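Local coordinates for antigen MTB48, Mycobacterial protein (Mycobacterium smegmatis, PDB 4WJ1) that is EspB, exported by the ESX-1 type VII secretion system, and is probably involved in DNA conjugation, at least in the recipient strain, at residues E16-A19 and H20-E23; G63-E66 and G67-I70; E171-G174 and R175-N179; C192-A195 and Q196-S200; W245-E248 and W249-Q252. One frame throughout, in Å; residues are numbered along the deposited sequence.

All five contacts are local, each within one continuous run of residues, so none closes a long loop and none nests in or crosses another. Along the chain, contact 1 comes first, on helix 12-22. Contact 2 follows on helix 40-96, contact 3 near the end of helix 154-178, and contact 4 on helix 187-230. These four helices pack side by side, and contacts 1 to 4 touch one another there. Contacts 1 and 2 belong to the PE domain, 3 and 4 to the PPE domain, so the cluster ties the two together. Contact 5, where helix 248-272 starts, stands apart, its centre about 68 Å from that of contact 3.

Contact 1: residues E16-A19 and H20-E23; sequences ERKA and HECE
K18 and E21 form an i to i+3 salt bridge on the last turns of helix 12-22, the first helix of the PE domain. K18 starts with CG anti to the backbone N (chi1 -168°). Its chain then bends at each later torsion, which brings the ammonium forward, onto the E21 carboxylate. E21 is the straighter partner, extended beyond CG. NZ of K18 lies 2.8 Å from OE1 of E21 and meets it from above the carboxylate plane, 80° out of it. The lysine nitrogen has a second partner, O of H176 in the PPE domain, so it links the two domains as well as the helix turn. CG of E21 also rests 3.3 Å from O of R17. The backbone below is regular, with H20, E21 and C22 bonded to E16, R17 and K18. The bond from E23 N to A19 O is weak. E16 and E23 both reach R75 on helix 40-96. Their carboxylates come within 6.0 Å of each other (OE1 of E16 to OE1 of E23), and the shared arginine probably eases their repulsion. The side chain of C22 touches I70 of that helix, and SG of C22 lies 3.2 Å from O of K18.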
loop_
_atom_site.group_PDB
_atom_site.type_symbol
_atom_site.label_atom_id
_atom_site.label_comp_id
_atom_site.label_asym_id
_atom_site.label_seq_id
_atom_site.Cartn_x
_atom_site.Cartn_y
_atom_site.Cartn_z
ATOM N N GLU A 16 22.084 -13.126 -12.483
ATOM C CA GLU A 16 21.015 -12.715 -13.397
ATOM C C GLU A 16 19.656 -13.149 -12.888
ATOM O O GLU A 16 18.754 -12.322 -12.773
ATOM C CB GLU A 16 21.210 -13.285 -14.799
ATOM C CG GLU A 16 21.544 -12.247 -15.852
ATOM C CD GLU A 16 20.663 -11.022 -15.782
ATOM O OE1 GLU A 16 19.427 -11.163 -15.860
ATOM O OE2 GLU A 16 21.215 -9.909 -15.643
ATOM N N ARG A 17 19.511 -14.440 -12.590
ATOM C CA ARG A 17 18.248 -14.970 -12.078
ATOM C C ARG A 17 17.758 -14.115 -10.922
ATOM O O ARG A 17 16.583 -13.786 -10.850
ATOM C CB ARG A 17 18.387 -16.435 -11.634
ATOM C CG ARG A 17 18.173 -17.475 -12.748
ATOM C CD ARG A 17 19.024 -18.758 -12.566
ATOM N NE ARG A 17 19.276 -19.110 -11.163
ATOM C CZ ARG A 17 20.204 -19.980 -10.751
ATOM N NH1 ARG A 17 20.986 -20.601 -11.629
ATOM N NH2 ARG A 17 20.352 -20.235 -9.455
ATOM N N LYS A 18 18.664 -13.717 -10.040
ATOM C CA LYS A 18 18.271 -12.930 -8.876
ATOM C C LYS A 18 17.893 -11.503 -9.225
ATOM O O LYS A 18 16.959 -10.949 -8.642
ATOM C CB LYS A 18 19.380 -12.890 -7.839
ATOM C CG LYS A 18 18.904 -12.335 -6.521
ATOM C CD LYS A 18 18.103 -13.387 -5.766
ATOM C CE LYS A 18 16.883 -12.794 -5.105
ATOM N NZ LYS A 18 15.695 -13.038 -5.902
ATOM N N ALA A 19 18.638 -10.890 -10.140
ATOM C CA ALA A 19 18.303 -9.538 -10.556
ATOM C C ALA A 19 16.937 -9.599 -11.232
ATOM O O ALA A 19 16.094 -8.720 -11.071
ATOM C CB ALA A 19 19.355 -8.975 -11.491
ATOM N N HIS A 20 16.721 -10.679 -11.966
ATOM C CA HIS A 20 15.476 -10.879 -12.684
ATOM C C HIS A 20 14.321 -11.025 -11.697
ATOM O O HIS A 20 13.302 -10.369 -11.863
ATOM C CB HIS A 20 15.584 -12.094 -13.605
ATOM C CG HIS A 20 14.317 -12.431 -14.308
ATOM N ND1 HIS A 20 13.818 -11.677 -15.349
ATOM C CD2 HIS A 20 13.433 -13.446 -14.126
ATOM C CE1 HIS A 20 12.686 -12.205 -15.776
ATOM N NE2 HIS A 20 12.437 -13.285 -15.052
ATOM N N GLU A 21 14.488 -11.845 -10.656
ATOM C CA GLU A 21 13.434 -11.992 -9.647
ATOM C C GLU A 21 13.107 -10.661 -8.996
ATOM O O GLU A 21 11.942 -10.379 -8.720
ATOM C CB GLU A 21 13.818 -12.979 -8.549
ATOM C CG GLU A 21 13.952 -14.422 -8.973
ATOM C CD GLU A 21 14.463 -15.300 -7.832
ATOM O OE1 GLU A 21 15.684 -15.273 -7.556
ATOM O OE2 GLU A 21 13.644 -16.003 -7.202
ATOM N N CYS A 22 14.137 -9.859 -8.740
ATOM C CA CYS A 22 13.953 -8.540 -8.150
ATOM C C CYS A 22 13.120 -7.608 -9.009
ATOM O O CYS A 22 12.593 -6.623 -8.506
ATOM C CB CYS A 22 15.301 -7.882 -7.897
ATOM S SG CYS A 22 16.161 -8.624 -6.533
ATOM N N GLU A 23 13.039 -7.905 -10.304
ATOM C CA GLU A 23 12.295 -7.090 -11.254
ATOM C C GLU A 23 10.871 -7.631 -11.477
ATOM O O GLU A 23 10.156 -7.163 -12.359
ATOM C CB GLU A 23 13.051 -7.029 -12.588
ATOM C CG GLU A 23 14.268 -6.114 -12.550
ATOM C CD GLU A 23 15.051 -6.105 -13.856
ATOM O OE1 GLU A 23 15.209 -7.179 -14.495
ATOM O OE2 GLU A 23 15.492 -5.001 -14.243
#

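Contact 2: residues G63-E66 and G67-I70; sequences GDRE and GERI
The amides of G67, E68, R69 and I70 bond to the carbonyls of G63, D64, R65 and E66, an unbroken i to i+4 run inside helix 40-96 of the PE domain. Two charged pairs lie on this run. E66 and R69 run side by side and point the same way. OE1 of E66 uses its syn lone pair to accept from NH1 of R69 at 2.9 Å. The oxygen lies in the guanidinium plane, while the carboxylate plane is turned 67° from it. A bend at chi2 of E66 (-50°) brings its carboxylate alongside the arginine, where OE1 is also 3.4 Å from CD of R69. More partners fix both groups: S285 takes OE2 of E66, and the carbonyls of P117 and I286 take NE and NH1 of R69. The second pair, R65 and E68, is looser. NE of R65 is 4.0 Å from OE2 of E68, a long salt bridge. A water fills the link, accepting from NE of R65 at 2.9 Å and donating to OE2 of E68 at 2.7 Å. NH1 of R65 goes to the carbonyl of G118. The aliphatic parts of the two arginines also meet, CD of R65 lying 4.0 Å from CG of R69. With no side chain on G67, neighbouring helices come close to the backbone. CA of G67 touches CD2 of L199 on helix 187-230. F177 of helix 154-178 and C22 of helix 12-22 also touch this glycine, and I70 packs between helices 12-22 and 187-230.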
loop_
_atom_site.group_PDB
_atom_site.type_symbol
_atom_site.label_atom_id
_atom_site.label_comp_id
_atom_site.label_asym_id
_atom_site.label_seq_id
_atom_site.Cartn_x
_atom_site.Cartn_y
_atom_site.Cartn_z
ATOM N N GLY A 63 8.455 1.404 -3.685
ATOM C CA GLY A 63 8.897 0.044 -3.449
ATOM C C GLY A 63 9.390 -0.619 -4.718
ATOM O O GLY A 63 10.480 -1.197 -4.746
ATOM N N ASP A 64 8.595 -0.519 -5.776
ATOM C CA ASP A 64 8.990 -1.010 -7.095
ATOM C C ASP A 64 10.353 -0.474 -7.521
ATOM O O ASP A 64 11.160 -1.206 -8.077
ATOM C CB ASP A 64 7.953 -0.627 -8.148
ATOM C CG ASP A 64 6.618 -1.361 -7.967
ATOM O OD1 ASP A 64 6.589 -2.407 -7.281
ATOM O OD2 ASP A 64 5.602 -0.904 -8.541
ATOM N N ARG A 65 10.600 0.804 -7.248
ATOM C CA ARG A 65 11.830 1.444 -7.653
ATOM C C ARG A 65 12.990 0.732 -6.967
ATOM O O ARG A 65 13.982 0.391 -7.597
ATOM C CB ARG A 65 11.810 2.933 -7.302
ATOM C CG ARG A 65 13.149 3.624 -7.484
ATOM C CD ARG A 65 13.695 3.375 -8.880
ATOM N NE ARG A 65 12.899 4.035 -9.914
ATOM C CZ ARG A 65 12.900 5.346 -10.134
ATOM N NH1 ARG A 65 13.650 6.146 -9.392
ATOM N NH2 ARG A 65 12.153 5.862 -11.094
ATOM N N GLU A 66 12.824 0.469 -5.676
ATOM C CA GLU A 66 13.832 -0.217 -4.902
ATOM C C GLU A 66 14.150 -1.621 -5.403
ATOM O O GLU A 66 15.311 -2.038 -5.393
ATOM C CB GLU A 66 13.401 -0.247 -3.448
ATOM C CG GLU A 66 13.405 1.168 -2.853
ATOM C CD GLU A 66 14.726 1.956 -3.107
ATOM O OE1 GLU A 66 15.814 1.330 -3.268
ATOM O OE2 GLU A 66 14.666 3.215 -3.145
ATOM N N GLY A 67 13.134 -2.334 -5.865
ATOM C CA GLY A 67 13.347 -3.668 -6.380
ATOM C C GLY A 67 14.237 -3.564 -7.594
ATOM O O GLY A 67 15.180 -4.337 -7.760
ATOM N N GLU A 68 13.952 -2.568 -8.426
ATOM C CA GLU A 68 14.741 -2.330 -9.625
ATOM C C GLU A 68 16.162 -1.893 -9.288
ATOM O O GLU A 68 17.083 -2.187 -10.035
ATOM C CB GLU A 68 14.066 -1.279 -10.498
ATOM C CG GLU A 68 12.714 -1.723 -11.021
ATOM C CD GLU A 68 11.872 -0.560 -11.490
ATOM O OE1 GLU A 68 10.635 -0.732 -11.588
ATOM O OE2 GLU A 68 12.456 0.518 -11.756
ATOM N N ARG A 69 16.329 -1.190 -8.170
ATOM C CA ARG A 69 17.649 -0.723 -7.771
ATOM C C ARG A 69 18.509 -1.887 -7.291
ATOM O O ARG A 69 19.687 -1.975 -7.637
ATOM C CB ARG A 69 17.546 0.354 -6.691
ATOM C CG ARG A 69 16.833 1.602 -7.170
ATOM C CD ARG A 69 16.886 2.726 -6.155
ATOM N NE ARG A 69 18.255 3.181 -5.979
ATOM C CZ ARG A 69 18.998 2.927 -4.907
ATOM N NH1 ARG A 69 18.493 2.229 -3.896
ATOM N NH2 ARG A 69 20.240 3.383 -4.843
ATOM N N ILE A 70 17.912 -2.791 -6.520
ATOM C CA ILE A 70 18.611 -3.990 -6.093
ATOM C C ILE A 70 19.021 -4.803 -7.312
ATOM O O ILE A 70 20.143 -5.298 -7.378
ATOM C CB ILE A 70 17.759 -4.852 -5.156
ATOM C CG1 ILE A 70 17.477 -4.088 -3.862
ATOM C CG2 ILE A 70 18.450 -6.187 -4.869
ATOM C CD1 ILE A 70 16.845 -4.939 -2.796
HETATM O O HOH W 1 10.694 2.464 -11.007
#

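Contact 3: residues E171-G174 and R175-N179; sequences EGHG and RHFAN
H173 and F177 lean toward each other: CG of H173 stands beside its carbonyl carbon (chi1 -172°), CG of F177 beside its backbone N (chi1 -58°). With H176 they form an aromatic cluster near the end of helix 154-178 in the PPE domain. The F177 ring turns its edge to the face of H173 in a T-shaped pair. The centroids are 5.5 Å apart and the planes lie at 76°. The touching atom is CE2 of F177, which sits over the imidazole toward its rim, 3.9 Å from NE2 of H173. H176 comes to the same ring obliquely, with its CD2 3.7 Å from ND1 of H173.

The helix is weakly bonded here. The amides of R175, H176 and F177 bond to the carbonyls three residues back, those of G172, H173 and G174. Each donor stands above the carbonyl plane. R175 stretches back along the helix from CG to NE. Its guanidinium has O of E171 over one face, and NH1 of R175 is 3.2 Å from CA of G172. E171 sends its own OE2 to Q167.

W203 of helix 187-230 extends the cluster, edge-to-face with H173 and also against F177. F177 packs on C22 and L199 too, which places it between helices 12-22 and 187-230. The edge of its ring also borders the backbone: CD2 of F177 is 3.5 Å from O of G174.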
loop_
_atom_site.group_PDB
_atom_site.type_symbol
_atom_site.label_atom_id
_atom_site.label_comp_id
_atom_site.label_asym_id
_atom_site.label_seq_id
_atom_site.Cartn_x
_atom_site.Cartn_y
_atom_site.Cartn_z
ATOM N N GLU A 171 2.502 -9.718 0.397
ATOM C CA GLU A 171 3.284 -10.709 1.132
ATOM C C GLU A 171 3.956 -11.663 0.159
ATOM O O GLU A 171 5.138 -11.988 0.296
ATOM C CB GLU A 171 2.396 -11.483 2.094
ATOM C CG GLU A 171 1.806 -10.621 3.177
ATOM C CD GLU A 171 0.844 -11.380 4.037
ATOM O OE1 GLU A 171 0.352 -12.435 3.574
ATOM O OE2 GLU A 171 0.589 -10.926 5.175
ATOM N N GLY A 172 3.196 -12.103 -0.839
ATOM C CA GLY A 172 3.732 -12.963 -1.876
ATOM C C GLY A 172 4.829 -12.253 -2.642
ATOM O O GLY A 172 5.883 -12.821 -2.941
ATOM N N HIS A 173 4.579 -10.989 -2.950
ATOM C CA HIS A 173 5.521 -10.218 -3.724
ATOM C C HIS A 173 6.847 -10.082 -2.974
ATOM O O HIS A 173 7.900 -10.078 -3.586
ATOM C CB HIS A 173 4.946 -8.841 -4.042
ATOM C CG HIS A 173 5.785 -8.048 -5.004
ATOM N ND1 HIS A 173 6.033 -8.474 -6.292
ATOM C CD2 HIS A 173 6.433 -6.877 -4.853
ATOM C CE1 HIS A 173 6.795 -7.579 -6.900
ATOM N NE2 HIS A 173 7.057 -6.605 -6.058
ATOM N N GLY A 174 6.779 -9.971 -1.650
ATOM C CA GLY A 174 7.970 -9.857 -0.828
ATOM C C GLY A 174 8.889 -11.048 -1.000
ATOM O O GLY A 174 10.100 -10.911 -0.929
ATOM N N ARG A 175 8.314 -12.218 -1.259
ATOM C CA ARG A 175 9.103 -13.447 -1.295
ATOM C C ARG A 175 10.025 -13.506 -2.504
ATOM O O ARG A 175 10.951 -14.307 -2.525
ATOM C CB ARG A 175 8.184 -14.671 -1.268
ATOM C CG ARG A 175 7.340 -14.758 -0.004
ATOM C CD ARG A 175 6.481 -16.014 0.048
ATOM N NE ARG A 175 5.529 -15.945 1.157
ATOM C CZ ARG A 175 4.216 -15.750 1.024
ATOM N NH1 ARG A 175 3.668 -15.619 -0.172
ATOM N NH2 ARG A 175 3.435 -15.698 2.093
ATOM N N HIS A 176 9.788 -12.658 -3.507
ATOM C CA HIS A 176 10.699 -12.594 -4.656
ATOM C C HIS A 176 12.075 -12.100 -4.226
ATOM O O HIS A 176 13.057 -12.282 -4.942
ATOM C CB HIS A 176 10.153 -11.675 -5.761
ATOM C CG HIS A 176 8.941 -12.220 -6.464
ATOM N ND1 HIS A 176 8.997 -13.299 -7.321
ATOM C CD2 HIS A 176 7.646 -11.828 -6.436
ATOM C CE1 HIS A 176 7.785 -13.556 -7.784
ATOM N NE2 HIS A 176 6.947 -12.682 -7.261
ATOM N N PHE A 177 12.135 -11.469 -3.056
ATOM C CA PHE A 177 13.334 -10.785 -2.614
ATOM C C PHE A 177 14.009 -11.534 -1.486
ATOM O O PHE A 177 15.196 -11.352 -1.248
ATOM C CB PHE A 177 13.000 -9.355 -2.168
ATOM C CG PHE A 177 12.347 -8.547 -3.229
ATOM C CD1 PHE A 177 13.103 -7.839 -4.132
ATOM C CD2 PHE A 177 10.958 -8.543 -3.365
ATOM C CE1 PHE A 177 12.488 -7.110 -5.148
ATOM C CE2 PHE A 177 10.343 -7.821 -4.369
ATOM C CZ PHE A 177 11.112 -7.101 -5.260
ATOM N N ALA A 178 13.256 -12.391 -0.804
ATOM C CA ALA A 178 13.717 -12.945 0.464
ATOM C C ALA A 178 14.945 -13.849 0.343
ATOM O O ALA A 178 15.738 -13.935 1.264
ATOM C CB ALA A 178 12.597 -13.703 1.129
ATOM N N ASN A 179 15.087 -14.527 -0.786
ATOM C CA ASN A 179 16.114 -15.533 -0.953
ATOM C C ASN A 179 17.362 -14.937 -1.594
ATOM O O ASN A 179 17.267 -14.236 -2.583
ATOM C CB ASN A 179 15.585 -16.694 -1.801
ATOM C CG ASN A 179 15.093 -16.237 -3.191
ATOM O OD1 ASN A 179 14.322 -15.269 -3.319
ATOM N ND2 ASN A 179 15.550 -16.929 -4.234
#

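Contact 4: residues C192-A195 and Q196-S200; sequences CAEA and QRRLS
A single oxygen of E194 accepts from two nitrogens of one arginine, met side-on. OE2 of E194 is 2.7 Å from NH2 of R197 and 3.2 Å from NE of R197. Both donors reach it from the same face of the carboxylate, and it lies in the guanidinium plane. E194 bends at chi2 (58°) so that it runs beside R197 and points the same way. R198 completes the salt-bridge network from another direction. Its guanidinium lays one face over CG of E194, with NH2 of R198 3.4 Å from that carbon. The link from OE2 of E194 to NH2 of R198 is long, 4.0 Å, and rests on charge alone. Two arginines around one carboxylate probably help keep it ionised. The backbone beneath is regular alpha helix, from C192 to L199. On another side, Q196 lays its CG 3.2 Å from O of C192.

The contact belongs to helix 187-230 of the PPE domain. C192 touches W184 of the Trp-X-Gly turn between helices 154-178 and 187-230. C192 and Q196 pack on I74 of helix 40-96 in the PE domain, and Q196 also on I70. S200 lies against F177 and A178 of helix 154-178.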
loop_
_atom_site.group_PDB
_atom_site.type_symbol
_atom_site.label_atom_id
_atom_site.label_comp_id
_atom_site.label_asym_id
_atom_site.label_seq_id
_atom_site.Cartn_x
_atom_site.Cartn_y
_atom_site.Cartn_z
ATOM N N CYS A 192 23.995 -7.561 0.073
ATOM C CA CYS A 192 22.869 -7.562 -0.833
ATOM C C CYS A 192 21.723 -8.401 -0.268
ATOM O O CYS A 192 20.556 -7.995 -0.334
ATOM C CB CYS A 192 23.297 -8.076 -2.207
ATOM S SG CYS A 192 22.032 -7.826 -3.456
ATOM N N ALA A 193 22.065 -9.556 0.300
ATOM C CA ALA A 193 21.082 -10.404 0.963
ATOM C C ALA A 193 20.374 -9.630 2.070
ATOM O O ALA A 193 19.164 -9.753 2.269
ATOM C CB ALA A 193 21.733 -11.642 1.519
ATOM N N GLU A 194 21.138 -8.814 2.775
ATOM C CA GLU A 194 20.593 -7.979 3.834
ATOM C C GLU A 194 19.608 -6.942 3.279
ATOM O O GLU A 194 18.542 -6.702 3.853
ATOM C CB GLU A 194 21.734 -7.296 4.600
ATOM C CG GLU A 194 21.277 -6.535 5.828
ATOM C CD GLU A 194 20.530 -7.404 6.829
ATOM O OE1 GLU A 194 20.773 -8.631 6.863
ATOM O OE2 GLU A 194 19.690 -6.859 7.581
ATOM N N ALA A 195 19.967 -6.344 2.149
ATOM C CA ALA A 195 19.152 -5.316 1.531
ATOM C C ALA A 195 17.851 -5.953 1.081
ATOM O O ALA A 195 16.759 -5.397 1.251
ATOM C CB ALA A 195 19.886 -4.676 0.355
ATOM N N GLN A 196 17.985 -7.154 0.537
ATOM C CA GLN A 196 16.847 -7.904 0.068
ATOM C C GLN A 196 15.937 -8.271 1.220
ATOM O O GLN A 196 14.717 -8.188 1.106
ATOM C CB GLN A 196 17.307 -9.147 -0.653
ATOM C CG GLN A 196 17.928 -8.873 -1.995
ATOM C CD GLN A 196 18.450 -10.145 -2.613
ATOM O OE1 GLN A 196 17.835 -11.200 -2.466
ATOM N NE2 GLN A 196 19.600 -10.069 -3.273
ATOM N N ARG A 197 16.525 -8.676 2.334
ATOM C CA ARG A 197 15.728 -9.013 3.498
ATOM C C ARG A 197 14.924 -7.799 3.953
ATOM O O ARG A 197 13.778 -7.921 4.363
ATOM C CB ARG A 197 16.605 -9.519 4.633
ATOM C CG ARG A 197 15.801 -10.044 5.806
ATOM C CD ARG A 197 16.628 -10.082 7.091
ATOM N NE ARG A 197 17.186 -8.773 7.444
ATOM C CZ ARG A 197 16.468 -7.733 7.871
ATOM N NH1 ARG A 197 15.136 -7.815 7.993
ATOM N NH2 ARG A 197 17.089 -6.597 8.169
ATOM N N ARG A 198 15.527 -6.623 3.861
ATOM C CA ARG A 198 14.834 -5.410 4.252
ATOM C C ARG A 198 13.656 -5.161 3.339
ATOM O O ARG A 198 12.558 -4.870 3.811
ATOM C CB ARG A 198 15.771 -4.211 4.225
ATOM C CG ARG A 198 16.823 -4.246 5.308
ATOM C CD ARG A 198 17.480 -2.896 5.495
ATOM N NE ARG A 198 18.697 -3.031 6.287
ATOM C CZ ARG A 198 19.902 -3.142 5.745
ATOM N NH1 ARG A 198 20.010 -3.116 4.416
ATOM N NH2 ARG A 198 20.984 -3.267 6.519
ATOM N N LEU A 199 13.888 -5.283 2.036
ATOM C CA LEU A 199 12.873 -4.962 1.050
ATOM C C LEU A 199 11.759 -5.994 1.100
ATOM O O LEU A 199 10.570 -5.656 1.064
ATOM C CB LEU A 199 13.481 -4.889 -0.345
ATOM C CG LEU A 199 12.445 -4.573 -1.429
ATOM C CD1 LEU A 199 11.677 -3.313 -1.081
ATOM C CD2 LEU A 199 13.115 -4.451 -2.807
ATOM N N SER A 200 12.163 -7.256 1.202
ATOM C CA SER A 200 11.234 -8.365 1.371
ATOM C C SER A 200 10.363 -8.199 2.621
ATOM O O SER A 200 9.162 -8.412 2.589
ATOM C CB SER A 200 12.003 -9.680 1.435
ATOM O OG SER A 200 11.272 -10.647 2.153
#

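Contact 5: residues W245-E248 and W249-Q252; sequences WASE and WDRQ
R251 lies across the face of W245 with its aliphatic chain. CB of R251 is 3.7 Å from CG of W245 and also borders O of E248. CG comes next and makes a CH-pi contact. It stands over the five-membered ring, 3.7 Å from the centroid and 14° off the ring normal. CD of R251 moves to the rim, 3.5 Å from CD1 of W245. The chain is extended from CG to NE, which carries the charged end past the indole. The guanidinium has CD1 of W245 at its edge, and its plane is turned 68° from the ring. NH1, at the tip, gives a hydrogen bond and salt bridge to OE1 of E248 at 2.9 Å. That oxygen lies in the guanidinium plane and uses its syn lone pair. Its anti lone pair accepts from NE2 of Q252, also at 2.9 Å. Two donors from the next turn thus hold the E248 carboxylate, which a bend at chi2 (63°) brings alongside R251.

S247 is the N-cap residue of the helix. OG of S247 donates to OD1 of D250 at 2.8 Å, from above the carboxylate plane. The backbone bond from R251 N to S247 O is weak, and the one from Q252 N to E248 O is firmer. The contact is on the surface, where the loop after helix 234-242 enters helix 248-272. NE1 of W245 bonds to the carbonyl of F240, and the two rings meet, so the indole joins helix 234-242 to the first turn of helix 248-272.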
loop_
_atom_site.group_PDB
_atom_site.type_symbol
_atom_site.label_atom_id
_atom_site.label_comp_id
_atom_site.label_asym_id
_atom_site.label_seq_id
_atom_site.Cartn_x
_atom_site.Cartn_y
_atom_site.Cartn_z
ATOM N N TRP A 245 -53.321 10.460 10.794
ATOM C CA TRP A 245 -53.042 10.688 12.201
ATOM C C TRP A 245 -54.313 11.032 12.951
ATOM O O TRP A 245 -55.074 11.901 12.526
ATOM C CB TRP A 245 -51.995 11.791 12.358
ATOM C CG TRP A 245 -50.703 11.419 11.688
ATOM C CD1 TRP A 245 -50.298 11.772 10.436
ATOM C CD2 TRP A 245 -49.669 10.585 12.224
ATOM N NE1 TRP A 245 -49.069 11.227 10.167
ATOM C CE2 TRP A 245 -48.662 10.492 11.246
ATOM C CE3 TRP A 245 -49.498 9.913 13.436
ATOM C CZ2 TRP A 245 -47.495 9.753 11.443
ATOM C CZ3 TRP A 245 -48.344 9.182 13.630
ATOM C CH2 TRP A 245 -47.357 9.103 12.634
ATOM N N ALA A 246 -54.532 10.331 14.061
ATOM C CA ALA A 246 -55.703 10.528 14.910
ATOM C C ALA A 246 -55.893 11.996 15.278
ATOM O O ALA A 246 -57.010 12.526 15.230
ATOM C CB ALA A 246 -55.585 9.677 16.178
ATOM N N SER A 247 -54.793 12.645 15.642
ATOM C CA SER A 247 -54.805 14.059 15.972
ATOM C C SER A 247 -53.519 14.683 15.476
ATOM O O SER A 247 -52.608 13.970 15.053
ATOM C CB SER A 247 -54.952 14.271 17.477
ATOM O OG SER A 247 -53.756 13.932 18.159
ATOM N N GLU A 248 -53.434 16.008 15.537
ATOM C CA GLU A 248 -52.219 16.695 15.126
ATOM C C GLU A 248 -51.149 16.551 16.196
ATOM O O GLU A 248 -49.953 16.564 15.901
ATOM C CB GLU A 248 -52.486 18.172 14.841
ATOM C CG GLU A 248 -51.287 18.904 14.242
ATOM C CD GLU A 248 -50.890 18.356 12.879
ATOM O OE1 GLU A 248 -49.676 18.320 12.573
ATOM O OE2 GLU A 248 -51.796 17.961 12.111
ATOM N N TRP A 249 -51.581 16.413 17.443
ATOM C CA TRP A 249 -50.646 16.244 18.546
ATOM C C TRP A 249 -49.849 14.966 18.346
ATOM O O TRP A 249 -48.622 14.969 18.480
ATOM C CB TRP A 249 -51.383 16.218 19.887
ATOM C CG TRP A 249 -50.472 16.242 21.095
ATOM C CD1 TRP A 249 -49.779 17.320 21.590
ATOM C CD2 TRP A 249 -50.175 15.146 21.967
ATOM N NE1 TRP A 249 -49.068 16.955 22.710
ATOM C CE2 TRP A 249 -49.295 15.620 22.964
ATOM C CE3 TRP A 249 -50.565 13.797 22.004
ATOM C CZ2 TRP A 249 -48.802 14.806 23.981
ATOM C CZ3 TRP A 249 -50.073 12.987 23.015
ATOM C CH2 TRP A 249 -49.204 13.494 23.988
ATOM N N ASP A 250 -50.547 13.882 18.019
ATOM C CA ASP A 250 -49.889 12.609 17.732
ATOM C C ASP A 250 -48.872 12.747 16.610
ATOM O O ASP A 250 -47.743 12.263 16.715
ATOM C CB ASP A 250 -50.914 11.538 17.357
ATOM C CG ASP A 250 -51.793 11.154 18.516
ATOM O OD1 ASP A 250 -52.111 12.047 19.329
ATOM O OD2 ASP A 250 -52.150 9.960 18.618
ATOM N N ARG A 251 -49.297 13.412 15.541
ATOM C CA ARG A 251 -48.466 13.642 14.375
ATOM C C ARG A 251 -47.177 14.360 14.760
ATOM O O ARG A 251 -46.104 14.025 14.262
ATOM C CB ARG A 251 -49.244 14.447 13.330
ATOM C CG ARG A 251 -48.574 14.541 11.984
ATOM C CD ARG A 251 -49.496 15.140 10.921
ATOM N NE ARG A 251 -48.758 15.364 9.681
ATOM C CZ ARG A 251 -48.233 16.535 9.333
ATOM N NH1 ARG A 251 -48.396 17.589 10.127
ATOM N NH2 ARG A 251 -47.555 16.654 8.196
ATOM N N GLN A 252 -47.265 15.323 15.669
ATOM C CA GLN A 252 -46.074 16.087 16.038
ATOM C C GLN A 252 -45.136 15.274 16.916
ATOM O O GLN A 252 -43.918 15.397 16.802
ATOM C CB GLN A 252 -46.469 17.384 16.743
ATOM C CG GLN A 252 -47.266 18.338 15.855
ATOM C CD GLN A 252 -46.445 18.843 14.682
ATOM O OE1 GLN A 252 -45.220 18.942 14.771
ATOM N NE2 GLN A 252 -47.111 19.147 13.574
#